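Local coordinates for protein phospholyase (Arthrobacter aurescens, PDB 5G4I) that catalyses phosphate elimination as a pyridoxal-5'-phosphate-dependent phospholyase of the class III aminotransferase family, whose members are generally assigned transaminase activity, at residues A[48-51]-A[55-58]; A[64-69]-A[327-332]; A[125-130]-A[290-295]; A[129-134]-A[212-217]; A[392-397]-A[425-430]. All coordinates share one frame; numbering follows the deposited sequence.

Overall arrangement
The five contacts fall into two groups on opposite sides of the chain's centre, with contact 2 between them. Contacts 3 and 4, centres about 9 Å apart, lay helix 120-135 on strands 290-294 and 214-217 of one seven-stranded sheet; that helix starts at the cofactor-binding residues Gly120 and Ser121. Contacts 1 and 5, centres about 12 Å apart, belong to another mixed sheet and helices 384-396 and 421-436 beside it, meeting where Lys55 NZ reaches Glu396 O. Contact 2 touches contact 1 through His69 and Leu49. Along the chain contact 1 comes first, contact 2 spans contacts 3 and 4, and contact 5 follows. Contacts 2, 3 and 4 all reach the second subunit.

Contact 1: A[48-51]-A[55-58]; sequences WLTD and KVYL
Asp51 and Tyr57 meet near the turn of a beta hairpin: the Tyr57 hydroxyl donates to Asp51 OD2 (OH to OD2 2.7 Å), coming in on the anti side of the carboxylate and tilted 33° out of its plane. The other oxygen, Asp51 OD1, accepts a hydrogen bond from Lys55 N at 3.0 Å from above that plane, so one carboxylate fastens both the turn and the facing strand. The first torsion of Asp51 places CG between the backbone N and the carbonyl carbon (chi1 78°), which swings the group across. With an alanine at Asp51, the Tyr57 hydroxyl and Lys55 N would probably lose their acceptor, and the phenol would be less firmly fixed. Behind these side chains runs the antiparallel ladder, in which Leu49 and Tyr57 form a hydrogen-bonded pair (Leu49 N to Tyr57 O 2.9 Å, Tyr57 N to Leu49 O 2.8 Å). Farther out, strands 41-45 and 399-404 flank the hairpin, and Lys55 NZ bonds to Glu396 O. On the face that carries Trp48, Val56 and Leu58, a CH-pi contact sets Leu58 CD1 over the indole, 4.2 Å from the centroid of the Trp48 six-membered ring.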
# COMPACT_ATOMS: atom_id res chain seq x y z
N TRP A 48 -27.23 -1.30 -6.36
CA TRP A 48 -27.67 -0.34 -7.42
C TRP A 48 -26.74 0.87 -7.54
O TRP A 48 -26.25 1.36 -6.49
CB TRP A 48 -29.08 0.11 -7.07
CG TRP A 48 -30.11 -0.97 -7.00
CD1 TRP A 48 -30.63 -1.50 -5.84
CD2 TRP A 48 -30.65 -1.76 -8.10
NE1 TRP A 48 -31.50 -2.51 -6.15
CE2 TRP A 48 -31.54 -2.71 -7.52
CE3 TRP A 48 -30.53 -1.70 -9.48
CZ2 TRP A 48 -32.27 -3.62 -8.33
CZ3 TRP A 48 -31.29 -2.64 -10.29
CH2 TRP A 48 -32.14 -3.58 -9.67
N LEU A 49 -26.45 1.30 -8.76
CA LEU A 49 -25.59 2.45 -9.06
C LEU A 49 -26.27 3.44 -9.99
O LEU A 49 -26.98 3.00 -10.88
CB LEU A 49 -24.29 2.00 -9.70
CG LEU A 49 -23.29 1.29 -8.77
CD1 LEU A 49 -22.34 0.38 -9.55
CD2 LEU A 49 -22.58 2.33 -7.87
N THR A 50 -25.99 4.74 -9.80
CA THR A 50 -26.62 5.81 -10.59
C THR A 50 -25.54 6.67 -11.25
O THR A 50 -24.49 7.03 -10.61
CB THR A 50 -27.47 6.72 -9.73
OG1 THR A 50 -28.50 5.94 -9.09
CG2 THR A 50 -28.16 7.80 -10.59
N ASP A 51 -25.66 6.87 -12.56
CA ASP A 51 -24.75 7.73 -13.38
C ASP A 51 -25.13 9.22 -13.32
O ASP A 51 -26.12 9.56 -12.70
CB ASP A 51 -24.46 7.16 -14.81
CG ASP A 51 -25.59 7.37 -15.85
OD1 ASP A 51 -26.45 8.21 -15.51
OD2 ASP A 51 -25.54 6.67 -16.93
N LYS A 55 -29.30 7.56 -14.97
CA LYS A 55 -29.61 6.14 -15.34
C LYS A 55 -29.16 5.23 -14.19
O LYS A 55 -28.02 5.46 -13.58
CB LYS A 55 -28.91 5.73 -16.62
CG LYS A 55 -29.17 4.33 -17.15
CD LYS A 55 -28.67 4.21 -18.60
CE LYS A 55 -28.60 2.74 -19.15
NZ LYS A 55 -29.94 2.18 -19.20
N VAL A 56 -29.97 4.24 -13.88
CA VAL A 56 -29.72 3.26 -12.79
C VAL A 56 -29.25 1.93 -13.36
O VAL A 56 -29.80 1.39 -14.35
CB VAL A 56 -30.98 3.09 -11.91
CG1 VAL A 56 -30.75 2.02 -10.83
CG2 VAL A 56 -31.36 4.38 -11.28
N TYR A 57 -28.24 1.33 -12.69
CA TYR A 57 -27.69 0.07 -13.12
C TYR A 57 -27.65 -0.97 -11.95
O TYR A 57 -27.40 -0.56 -10.78
CB TYR A 57 -26.23 0.19 -13.65
CG TYR A 57 -26.00 1.23 -14.73
CD1 TYR A 57 -25.91 2.56 -14.39
CD2 TYR A 57 -25.90 0.86 -16.02
CE1 TYR A 57 -25.71 3.54 -15.37
CE2 TYR A 57 -25.63 1.82 -17.04
CZ TYR A 57 -25.66 3.14 -16.68
OH TYR A 57 -25.42 4.09 -17.66
N LEU A 58 -27.83 -2.22 -12.34
CA LEU A 58 -27.59 -3.38 -11.45
C LEU A 58 -26.08 -3.72 -11.55
O LEU A 58 -25.56 -3.95 -12.62
CB LEU A 58 -28.44 -4.58 -11.88
CG LEU A 58 -28.26 -5.88 -11.05
CD1 LEU A 58 -28.57 -5.69 -9.61
CD2 LEU A 58 -29.09 -7.02 -11.66

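Contact 2: A[64-69]-A[327-332]; sequences VPHVGH and RYMDQE
His66 NE2 points at Met329 SD across 3.6 Å, the one polar bond of a contact that ties the loop between strand 56-59 and helix 72-82 to the end of helix 316-331, and a weak one. The sulfur lies at the edge of the imidazole, near the ring plane, so the thioether meets the N-H rather than the pi face; the N-H...S angle is 147°. Met329 gets there from a first torsion that puts CG between the backbone N and the carbonyl carbon (chi1 75°), followed by an extended second torsion and a bend at the sulfur.

Beside this pair, Val67 presses on the phenol of Tyr328. Its CB is 3.6 Å from Tyr328 CD1, and Val67 CG1 lies 3.7 Å from the same carbon, an oblique approach in which the two side chains run past each other in opposite directions. Just past the helix end, Glu332 CG sits over one face of the Tyr328 ring, toward its rim. A serine in place of Tyr328 would probably open a gap beside Val67 and leave that methylene of Glu332 without its ring.

The loop contains a type I beta turn from Pro65 to Gly68, and Asn285 binds it through Val67 N and Gly68 O. Val64 packs on Thr311 of the second subunit, which binds pyridoxal 5'-phosphate; the His66 side chain is about 13 Å from the bound cofactor. With a single weak sulfur bond, the contact probably draws its hold mainly from burial and fit.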
# COMPACT_ATOMS: atom_id res chain seq x y z
N VAL A 64 -15.13 -5.06 -4.53
CA VAL A 64 -14.65 -4.22 -3.47
C VAL A 64 -15.78 -3.84 -2.47
O VAL A 64 -15.59 -3.94 -1.22
CB VAL A 64 -13.83 -3.00 -4.02
CG1 VAL A 64 -13.60 -1.97 -2.93
CG2 VAL A 64 -12.53 -3.47 -4.64
N PRO A 65 -17.00 -3.40 -2.92
CA PRO A 65 -18.11 -3.16 -2.02
C PRO A 65 -18.81 -4.46 -1.64
O PRO A 65 -19.97 -4.75 -1.95
CB PRO A 65 -19.05 -2.26 -2.88
CG PRO A 65 -18.79 -2.66 -4.22
CD PRO A 65 -17.31 -2.97 -4.30
N HIS A 66 -18.02 -5.33 -0.95
CA HIS A 66 -18.44 -6.67 -0.52
C HIS A 66 -19.82 -6.70 0.16
O HIS A 66 -20.63 -7.63 -0.13
CB HIS A 66 -17.39 -7.20 0.53
CG HIS A 66 -17.49 -8.66 0.86
ND1 HIS A 66 -17.31 -9.65 -0.08
CD2 HIS A 66 -17.73 -9.29 2.04
CE1 HIS A 66 -17.40 -10.83 0.53
NE2 HIS A 66 -17.67 -10.63 1.79
N VAL A 67 -20.13 -5.73 1.04
CA VAL A 67 -21.40 -5.66 1.74
C VAL A 67 -22.38 -4.60 1.21
O VAL A 67 -23.29 -4.15 1.94
CB VAL A 67 -21.23 -5.62 3.28
CG1 VAL A 67 -20.58 -6.96 3.76
CG2 VAL A 67 -20.36 -4.47 3.79
N GLY A 68 -22.10 -4.16 0.01
CA GLY A 68 -22.97 -3.27 -0.73
C GLY A 68 -22.52 -1.79 -0.72
O GLY A 68 -21.83 -1.30 0.22
N HIS A 69 -22.84 -1.07 -1.80
CA HIS A 69 -22.56 0.36 -1.87
C HIS A 69 -23.24 1.17 -0.74
O HIS A 69 -24.43 0.93 -0.42
CB HIS A 69 -23.05 0.92 -3.23
CG HIS A 69 -22.38 0.28 -4.40
ND1 HIS A 69 -21.07 0.53 -4.73
CD2 HIS A 69 -22.83 -0.64 -5.31
CE1 HIS A 69 -20.75 -0.20 -5.79
NE2 HIS A 69 -21.81 -0.91 -6.16
N ARG A 327 -18.66 -8.42 10.65
CA ARG A 327 -19.89 -8.49 11.47
C ARG A 327 -21.14 -8.52 10.55
O ARG A 327 -22.11 -9.26 10.78
CB ARG A 327 -19.98 -7.36 12.50
CG ARG A 327 -21.33 -7.42 13.20
N TYR A 328 -21.19 -7.64 9.52
CA TYR A 328 -22.31 -7.59 8.63
C TYR A 328 -22.50 -8.82 7.82
O TYR A 328 -23.62 -9.42 7.73
CB TYR A 328 -22.26 -6.33 7.70
CG TYR A 328 -23.50 -6.08 6.93
CD1 TYR A 328 -23.74 -6.68 5.67
CD2 TYR A 328 -24.46 -5.16 7.43
CE1 TYR A 328 -24.94 -6.45 5.01
CE2 TYR A 328 -25.65 -4.95 6.75
CZ TYR A 328 -25.85 -5.59 5.55
OH TYR A 328 -27.04 -5.38 4.79
N MET A 329 -21.38 -9.37 7.28
CA MET A 329 -21.53 -10.61 6.51
C MET A 329 -22.02 -11.80 7.39
O MET A 329 -22.77 -12.66 6.90
CB MET A 329 -20.24 -10.96 5.59
CG MET A 329 -19.11 -11.47 6.35
SD MET A 329 -17.85 -12.03 5.05
CE MET A 329 -18.50 -13.60 4.57
N ASP A 330 -21.54 -11.83 8.67
CA ASP A 330 -21.99 -12.87 9.61
C ASP A 330 -23.50 -12.67 9.88
O ASP A 330 -24.29 -13.66 9.83
CB ASP A 330 -21.14 -12.84 10.89
CG ASP A 330 -19.69 -13.41 10.73
OD1 ASP A 330 -19.32 -13.98 9.72
OD2 ASP A 330 -18.93 -13.18 11.76
N GLN A 331 -23.90 -11.46 10.32
CA GLN A 331 -25.32 -11.21 10.73
C GLN A 331 -26.29 -11.48 9.65
O GLN A 331 -27.41 -12.02 9.90
CB GLN A 331 -25.44 -9.73 11.13
CG GLN A 331 -24.83 -9.44 12.51
CD GLN A 331 -24.91 -7.94 12.88
OE1 GLN A 331 -24.64 -7.57 14.02
NE2 GLN A 331 -25.24 -7.06 11.90
N GLU A 332 -25.93 -11.17 8.37
CA GLU A 332 -26.81 -11.33 7.23
C GLU A 332 -26.69 -12.64 6.50
O GLU A 332 -27.32 -12.91 5.46
CB GLU A 332 -26.71 -10.12 6.30
CG GLU A 332 -27.04 -8.75 6.93
CD GLU A 332 -28.49 -8.71 7.53
OE1 GLU A 332 -29.38 -9.27 6.90
OE2 GLU A 332 -28.62 -8.21 8.64

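Contact 3: A[125-130]-A[290-295]; sequences ELALRI and GAVVTT
Val292 is the bump and helix 120-135 supplies the hollow in this helix-on-sheet contact of the large domain of a fold-type I pyridoxal-phosphate enzyme. The strand 290-294 runs antiparallel to both its neighbours in the seven-stranded sheet, the hallmark of that fold, and the helix lies over it at 8.9 Å between the axes of the two short segments, their directions 30° apart.

Three residues of one helix face, Leu126, Ala127 and Ile130, make the walls of the hollow. The two methyls of Val292 divide the work between them: CG1 stands anti to the backbone N (chi1 178°) and faces the side where Ala127 CB and Ile130 CD1 each lie 4.4 Å from it, while CG2 turns to Leu126, whose CD2 comes within 3.9 Å of Val292 CG2. Ala127, at the centre, has a small side chain that probably lets the branched valine settle close to the helix backbone; the alpha carbons of Ala127 and Val292 are 6.6 Å apart.

Phe115 of the adjoining strand 113-117 and Phe302 of helix 296-305 also touch Leu126 and Ile130. Helix 120-135 begins at Gly120 and Ser121, which bind pyridoxal 5'-phosphate, and on another side Arg129 forms a salt bridge with Glu165 of the second subunit. In the floor of the hollow, Val292 CG2 approaches the main chain itself, 4.2 Å from Ala127 N.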
# COMPACT_ATOMS: atom_id res chain seq x y z
N GLU A 125 3.61 -8.61 -2.02
CA GLU A 125 5.02 -8.22 -1.89
C GLU A 125 5.58 -8.76 -0.62
O GLU A 125 6.71 -9.35 -0.63
CB GLU A 125 5.12 -6.67 -1.90
CG GLU A 125 6.53 -6.15 -1.75
CD GLU A 125 7.41 -6.26 -2.96
OE1 GLU A 125 6.95 -6.66 -4.04
OE2 GLU A 125 8.64 -5.93 -2.83
N LEU A 126 4.90 -8.58 0.51
CA LEU A 126 5.41 -9.08 1.83
C LEU A 126 5.46 -10.59 1.85
O LEU A 126 6.47 -11.15 2.38
CB LEU A 126 4.55 -8.50 2.97
CG LEU A 126 4.88 -8.98 4.37
CD1 LEU A 126 6.28 -8.61 4.77
CD2 LEU A 126 3.86 -8.36 5.37
N ALA A 127 4.43 -11.26 1.37
CA ALA A 127 4.48 -12.74 1.36
C ALA A 127 5.67 -13.26 0.58
O ALA A 127 6.31 -14.25 1.04
CB ALA A 127 3.17 -13.34 0.86
N LEU A 128 5.97 -12.70 -0.61
CA LEU A 128 7.15 -13.18 -1.41
C LEU A 128 8.43 -12.94 -0.60
O LEU A 128 9.40 -13.72 -0.67
CB LEU A 128 7.20 -12.50 -2.80
CG LEU A 128 6.14 -12.89 -3.82
CD1 LEU A 128 6.38 -12.06 -5.03
CD2 LEU A 128 6.29 -14.36 -4.17
N ARG A 129 8.50 -11.79 0.11
CA ARG A 129 9.67 -11.42 0.93
C ARG A 129 9.88 -12.38 2.09
O ARG A 129 11.05 -12.89 2.35
CB ARG A 129 9.56 -9.93 1.32
CG ARG A 129 10.85 -9.38 2.06
CD ARG A 129 10.71 -7.88 2.38
NE ARG A 129 11.90 -7.47 3.18
CZ ARG A 129 11.91 -6.55 4.14
NH1 ARG A 129 10.88 -5.75 4.35
NH2 ARG A 129 13.02 -6.35 4.87
N ILE A 130 8.85 -12.67 2.85
CA ILE A 130 8.90 -13.71 3.95
C ILE A 130 9.38 -14.99 3.35
O ILE A 130 10.32 -15.64 3.95
CB ILE A 130 7.50 -13.85 4.58
CG1 ILE A 130 7.09 -12.61 5.40
CG2 ILE A 130 7.47 -15.10 5.51
CD1 ILE A 130 5.56 -12.53 5.70
N GLY A 290 -5.19 -4.65 3.37
CA GLY A 290 -4.80 -5.97 2.96
C GLY A 290 -4.22 -6.73 4.16
O GLY A 290 -4.14 -6.22 5.26
N ALA A 291 -3.88 -7.99 3.91
CA ALA A 291 -3.23 -8.83 4.98
C ALA A 291 -2.47 -10.00 4.42
O ALA A 291 -2.79 -10.53 3.35
CB ALA A 291 -4.30 -9.36 6.00
N VAL A 292 -1.49 -10.47 5.25
CA VAL A 292 -0.83 -11.78 5.08
C VAL A 292 -1.15 -12.57 6.40
O VAL A 292 -0.81 -12.14 7.52
CB VAL A 292 0.69 -11.61 4.96
CG1 VAL A 292 1.32 -13.02 4.85
CG2 VAL A 292 1.09 -10.72 3.84
N VAL A 293 -1.85 -13.70 6.27
CA VAL A 293 -2.10 -14.65 7.40
C VAL A 293 -1.10 -15.82 7.27
O VAL A 293 -0.84 -16.33 6.15
CB VAL A 293 -3.60 -15.09 7.42
CG1 VAL A 293 -3.80 -16.33 8.34
CG2 VAL A 293 -4.50 -13.92 7.79
N THR A 294 -0.45 -16.18 8.39
CA THR A 294 0.66 -17.15 8.35
C THR A 294 0.74 -17.91 9.69
O THR A 294 -0.16 -17.80 10.55
CB THR A 294 1.95 -16.50 7.86
OG1 THR A 294 2.93 -17.53 7.49
CG2 THR A 294 2.57 -15.56 8.88
N THR A 295 1.81 -18.73 9.80
CA THR A 295 2.03 -19.54 10.98
C THR A 295 2.84 -18.75 12.03
O THR A 295 3.53 -17.76 11.78
CB THR A 295 2.81 -20.82 10.59
OG1 THR A 295 4.16 -20.46 10.21
CG2 THR A 295 2.17 -21.58 9.53

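Contact 4: A[129-134]-A[212-217]; sequences RIARQH and VSVFLF
Ala131 and Ser213 bury the most surface here, with Val214 next, where the later turns of helix 120-135 rest on the start of strand 214-217. This is a layer of helix on sheet in the alpha/beta large domain of the fold-type I enzymes, and the strand is one of the run of parallel strands in its seven-stranded sheet.

Ala131 points its methyl at the strand and meets two neighbours at once. One is Val214 CG1, at 3.3 Å from Ala131 CB, tighter than ordinary van der Waals contact, so its exact length is best read with caution. The other is the hydroxyl of Ser213, whose OG lies 3.6 Å from Ala131 CB. A side chain no larger than a methyl probably lets the helix come down this near; the nearest pair of alpha carbons, those of Arg132 and Ser213, are 5.7 Å apart.

Ser213 stands just ahead of the strand and carries its OG anti to the backbone N (chi1 -178°), against the main chain of the helix. The hydroxyl comes near Arg132 N, but at an angle too poor for a hydrogen bond; its polar partner is Thr135 OG1, through a weak hydrogen bond, and Thr135 OG1 is also bonded to Ala131 O. Val214 uses the other methyl, CG2, against Leu128, one turn earlier in the helix. The side chain of Arg132 starts away from the strand, and NH1 bonds to Thr152 OG1 of the second subunit. Ser213 OG also lies 3.4 Å from Ala131 C.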
# COMPACT_ATOMS: atom_id res chain seq x y z
N ARG A 129 8.50 -11.79 0.11
CA ARG A 129 9.67 -11.42 0.93
C ARG A 129 9.88 -12.38 2.09
O ARG A 129 11.05 -12.89 2.35
CB ARG A 129 9.56 -9.93 1.32
CG ARG A 129 10.85 -9.38 2.06
CD ARG A 129 10.71 -7.88 2.38
NE ARG A 129 11.90 -7.47 3.18
CZ ARG A 129 11.91 -6.55 4.14
NH1 ARG A 129 10.88 -5.75 4.35
NH2 ARG A 129 13.02 -6.35 4.87
N ILE A 130 8.85 -12.67 2.85
CA ILE A 130 8.90 -13.71 3.95
C ILE A 130 9.38 -14.99 3.35
O ILE A 130 10.32 -15.64 3.95
CB ILE A 130 7.50 -13.85 4.58
CG1 ILE A 130 7.09 -12.61 5.40
CG2 ILE A 130 7.47 -15.10 5.51
CD1 ILE A 130 5.56 -12.53 5.70
N ALA A 131 8.81 -15.45 2.26
CA ALA A 131 9.17 -16.73 1.68
C ALA A 131 10.64 -16.76 1.24
O ALA A 131 11.37 -17.79 1.49
CB ALA A 131 8.25 -17.12 0.54
N ARG A 132 11.09 -15.74 0.51
CA ARG A 132 12.54 -15.73 -0.03
C ARG A 132 13.48 -15.81 1.18
O ARG A 132 14.50 -16.62 1.15
CB ARG A 132 12.76 -14.36 -0.78
CG ARG A 132 13.85 -14.30 -1.75
CD ARG A 132 13.90 -12.93 -2.39
NE ARG A 132 12.66 -12.51 -3.03
CZ ARG A 132 11.86 -11.50 -2.64
NH1 ARG A 132 12.12 -10.76 -1.63
NH2 ARG A 132 10.77 -11.28 -3.39
N GLN A 133 13.26 -15.09 2.26
CA GLN A 133 14.17 -15.13 3.43
C GLN A 133 14.10 -16.46 4.16
O GLN A 133 15.16 -17.02 4.62
CB GLN A 133 13.86 -14.03 4.45
CG GLN A 133 14.01 -12.58 3.95
CD GLN A 133 13.94 -11.53 5.04
OE1 GLN A 133 13.92 -11.88 6.26
NE2 GLN A 133 13.89 -10.25 4.67
N HIS A 134 12.92 -17.06 4.28
CA HIS A 134 12.77 -18.33 5.01
C HIS A 134 13.38 -19.53 4.24
O HIS A 134 14.09 -20.37 4.84
CB HIS A 134 11.27 -18.66 5.20
CG HIS A 134 11.03 -20.00 5.82
ND1 HIS A 134 10.66 -21.14 5.16
CD2 HIS A 134 11.21 -20.34 7.12
CE1 HIS A 134 10.62 -22.17 6.03
NE2 HIS A 134 10.95 -21.70 7.23
N VAL A 212 13.52 -23.32 -5.41
CA VAL A 212 12.06 -22.99 -5.39
C VAL A 212 11.76 -22.29 -4.05
O VAL A 212 11.88 -22.86 -2.94
CB VAL A 212 11.20 -24.28 -5.52
CG1 VAL A 212 9.70 -23.88 -5.48
CG2 VAL A 212 11.55 -25.04 -6.79
N SER A 213 11.28 -21.02 -4.14
CA SER A 213 10.80 -20.27 -2.98
C SER A 213 9.25 -20.49 -2.77
O SER A 213 8.83 -20.82 -1.67
CB SER A 213 11.12 -18.75 -3.12
OG SER A 213 10.67 -18.06 -1.95
N VAL A 214 8.49 -20.33 -3.84
CA VAL A 214 7.02 -20.36 -3.70
C VAL A 214 6.32 -20.91 -4.95
O VAL A 214 6.82 -20.75 -6.10
CB VAL A 214 6.40 -18.97 -3.46
CG1 VAL A 214 6.92 -18.31 -2.21
CG2 VAL A 214 6.51 -18.06 -4.56
N PHE A 215 5.10 -21.42 -4.74
CA PHE A 215 4.00 -21.47 -5.74
C PHE A 215 2.93 -20.48 -5.25
O PHE A 215 2.49 -20.59 -4.09
CB PHE A 215 3.42 -22.93 -5.83
CG PHE A 215 2.14 -23.07 -6.60
CD1 PHE A 215 2.08 -22.73 -7.91
CD2 PHE A 215 0.99 -23.65 -5.99
CE1 PHE A 215 0.91 -22.94 -8.69
CE2 PHE A 215 -0.15 -23.80 -6.74
CZ PHE A 215 -0.22 -23.48 -8.08
N LEU A 216 2.55 -19.57 -6.12
CA LEU A 216 1.61 -18.49 -5.78
C LEU A 216 0.44 -18.61 -6.77
O LEU A 216 0.63 -18.73 -8.01
CB LEU A 216 2.30 -17.11 -6.04
CG LEU A 216 1.46 -15.85 -5.99
CD1 LEU A 216 0.75 -15.66 -4.66
CD2 LEU A 216 2.33 -14.63 -6.33
N PHE A 217 -0.83 -18.62 -6.28
CA PHE A 217 -2.00 -18.90 -7.16
C PHE A 217 -3.25 -18.25 -6.59
O PHE A 217 -3.45 -18.18 -5.36
CB PHE A 217 -2.22 -20.43 -7.38
CG PHE A 217 -2.79 -21.17 -6.17
CD1 PHE A 217 -2.04 -21.40 -5.03
CD2 PHE A 217 -4.10 -21.67 -6.18
CE1 PHE A 217 -2.58 -22.12 -3.94
CE2 PHE A 217 -4.64 -22.39 -5.11
CZ PHE A 217 -3.88 -22.61 -4.00

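Contact 5: A[392-397]-A[425-430]; sequences EDMRER and DILLGQ
Met394 and Arg397 carry helix 384-396 against helix 421-436, meeting Leu427 and Gln430; the two helices pack together beside the mixed sheet holding strands 56-59 and 399-404. Glu392 comes first and turns to its own helix: Arg395 grips its OE1 side-on with NE and NH2, and spends NH1 on Glu396. Asp393 prepares the contact without touching the partner segment. Its OD2 forms a salt bridge with Arg397 NE at 2.9 Å, in the guanidinium plane but on the syn side of the carboxylate and tilted 32° out of its plane; OD2 is also bonded to Ser434 OG.

Met394, buried, folds back through bends at its second and third torsions: SD is 3.7 Å from Gln430 C, while CE lies 3.7 Å from Leu427 O and 4.4 Å from Leu427 CG. Met394 and Leu427 both touch Val399.

Arg397 closes the segment. Its chain, extended from CG to NE, runs past the amide of Gln430, and then NH1 donates to Gln430 OE1 at 3.1 Å. The bond is straight at the hydrogen (164°), yet the donor stands 39° above the carbonyl plane, off any lone pair. Gln430 O lies over one guanidinium face.

Asp393 and Gln430 thus both meet the guanidinium edge in its plane. These two bonds probably fix its rotation, and the Asp393 carboxylate alone probably offsets its charge, while Met394 provides the apolar share.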
# COMPACT_ATOMS: atom_id res chain seq x y z
N GLU A 392 -21.39 -4.31 -23.82
CA GLU A 392 -22.00 -3.00 -24.07
C GLU A 392 -23.54 -3.08 -24.10
O GLU A 392 -24.22 -2.13 -23.62
CB GLU A 392 -21.43 -2.44 -25.38
CG GLU A 392 -19.94 -2.10 -25.32
CD GLU A 392 -19.58 -0.79 -24.58
OE1 GLU A 392 -20.50 -0.04 -24.25
OE2 GLU A 392 -18.32 -0.51 -24.51
N ASP A 393 -24.09 -4.16 -24.70
CA ASP A 393 -25.53 -4.33 -24.73
C ASP A 393 -26.17 -4.46 -23.30
O ASP A 393 -27.17 -3.87 -22.94
CB ASP A 393 -25.94 -5.52 -25.62
CG ASP A 393 -27.45 -5.62 -25.78
OD1 ASP A 393 -28.04 -4.67 -26.31
OD2 ASP A 393 -28.02 -6.57 -25.37
N MET A 394 -25.47 -5.23 -22.46
CA MET A 394 -25.92 -5.39 -21.08
C MET A 394 -25.89 -4.06 -20.32
O MET A 394 -26.79 -3.71 -19.59
CB MET A 394 -25.01 -6.45 -20.40
CG MET A 394 -25.38 -7.88 -20.82
SD MET A 394 -26.98 -8.51 -20.15
CE MET A 394 -26.50 -9.00 -18.48
N ARG A 395 -24.84 -3.22 -20.55
CA ARG A 395 -24.84 -1.85 -20.01
C ARG A 395 -26.09 -1.05 -20.43
O ARG A 395 -26.71 -0.40 -19.65
CB ARG A 395 -23.52 -1.09 -20.36
CG ARG A 395 -23.46 0.36 -19.96
CD ARG A 395 -22.36 1.23 -20.62
NE ARG A 395 -22.31 0.98 -22.07
CZ ARG A 395 -23.23 1.44 -22.95
NH1 ARG A 395 -24.24 2.21 -22.59
NH2 ARG A 395 -23.08 1.16 -24.22
N GLU A 396 -26.37 -1.10 -21.78
CA GLU A 396 -27.57 -0.40 -22.26
C GLU A 396 -28.87 -0.86 -21.59
O GLU A 396 -29.73 -0.06 -21.26
CB GLU A 396 -27.70 -0.50 -23.81
CG GLU A 396 -26.71 0.41 -24.52
CD GLU A 396 -27.10 1.92 -24.53
OE1 GLU A 396 -28.32 2.32 -24.44
OE2 GLU A 396 -26.19 2.76 -24.61
N ARG A 397 -28.89 -2.15 -21.26
CA ARG A 397 -30.00 -2.79 -20.52
C ARG A 397 -30.01 -2.55 -19.00
O ARG A 397 -30.91 -2.95 -18.29
CB ARG A 397 -30.01 -4.32 -20.81
CG ARG A 397 -30.33 -4.74 -22.28
CD ARG A 397 -30.06 -6.20 -22.53
NE ARG A 397 -30.51 -6.64 -23.87
CZ ARG A 397 -31.78 -6.89 -24.21
NH1 ARG A 397 -32.75 -6.87 -23.32
NH2 ARG A 397 -32.05 -7.23 -25.47
N ASP A 425 -32.25 -13.04 -11.11
CA ASP A 425 -33.22 -13.22 -12.22
C ASP A 425 -33.22 -12.04 -13.17
O ASP A 425 -33.34 -12.24 -14.38
CB ASP A 425 -34.63 -13.42 -11.62
CG ASP A 425 -34.80 -14.82 -10.93
OD1 ASP A 425 -34.06 -15.79 -11.23
OD2 ASP A 425 -35.80 -14.92 -10.12
N ILE A 426 -33.05 -10.83 -12.65
CA ILE A 426 -32.91 -9.66 -13.58
C ILE A 426 -31.71 -9.82 -14.52
O ILE A 426 -31.80 -9.77 -15.73
CB ILE A 426 -32.91 -8.34 -12.80
CG1 ILE A 426 -34.21 -8.06 -12.11
CG2 ILE A 426 -32.44 -7.19 -13.70
CD1 ILE A 426 -34.16 -7.03 -10.97
N LEU A 427 -30.53 -10.09 -13.90
CA LEU A 427 -29.28 -10.23 -14.66
C LEU A 427 -29.41 -11.32 -15.72
O LEU A 427 -29.04 -11.14 -16.89
CB LEU A 427 -28.06 -10.47 -13.68
CG LEU A 427 -26.70 -10.61 -14.37
CD1 LEU A 427 -25.61 -10.03 -13.44
CD2 LEU A 427 -26.37 -11.99 -14.82
N LEU A 428 -29.82 -12.54 -15.30
CA LEU A 428 -29.86 -13.74 -16.18
C LEU A 428 -30.90 -13.59 -17.33
O LEU A 428 -30.67 -13.97 -18.49
CB LEU A 428 -30.13 -15.03 -15.35
CG LEU A 428 -28.92 -15.43 -14.40
CD1 LEU A 428 -29.49 -16.41 -13.37
CD2 LEU A 428 -27.80 -16.01 -15.18
N GLY A 429 -32.01 -12.93 -17.00
CA GLY A 429 -33.06 -12.68 -18.07
C GLY A 429 -32.53 -11.68 -19.12
O GLY A 429 -32.66 -11.89 -20.34
N GLN A 430 -31.85 -10.62 -18.67
CA GLN A 430 -31.22 -9.69 -19.65
C GLN A 430 -30.11 -10.37 -20.44
O GLN A 430 -30.01 -10.13 -21.67
CB GLN A 430 -30.72 -8.42 -18.91
CG GLN A 430 -31.79 -7.59 -18.33
CD GLN A 430 -32.91 -7.16 -19.29
OE1 GLN A 430 -32.64 -6.48 -20.28
NE2 GLN A 430 -34.15 -7.60 -19.05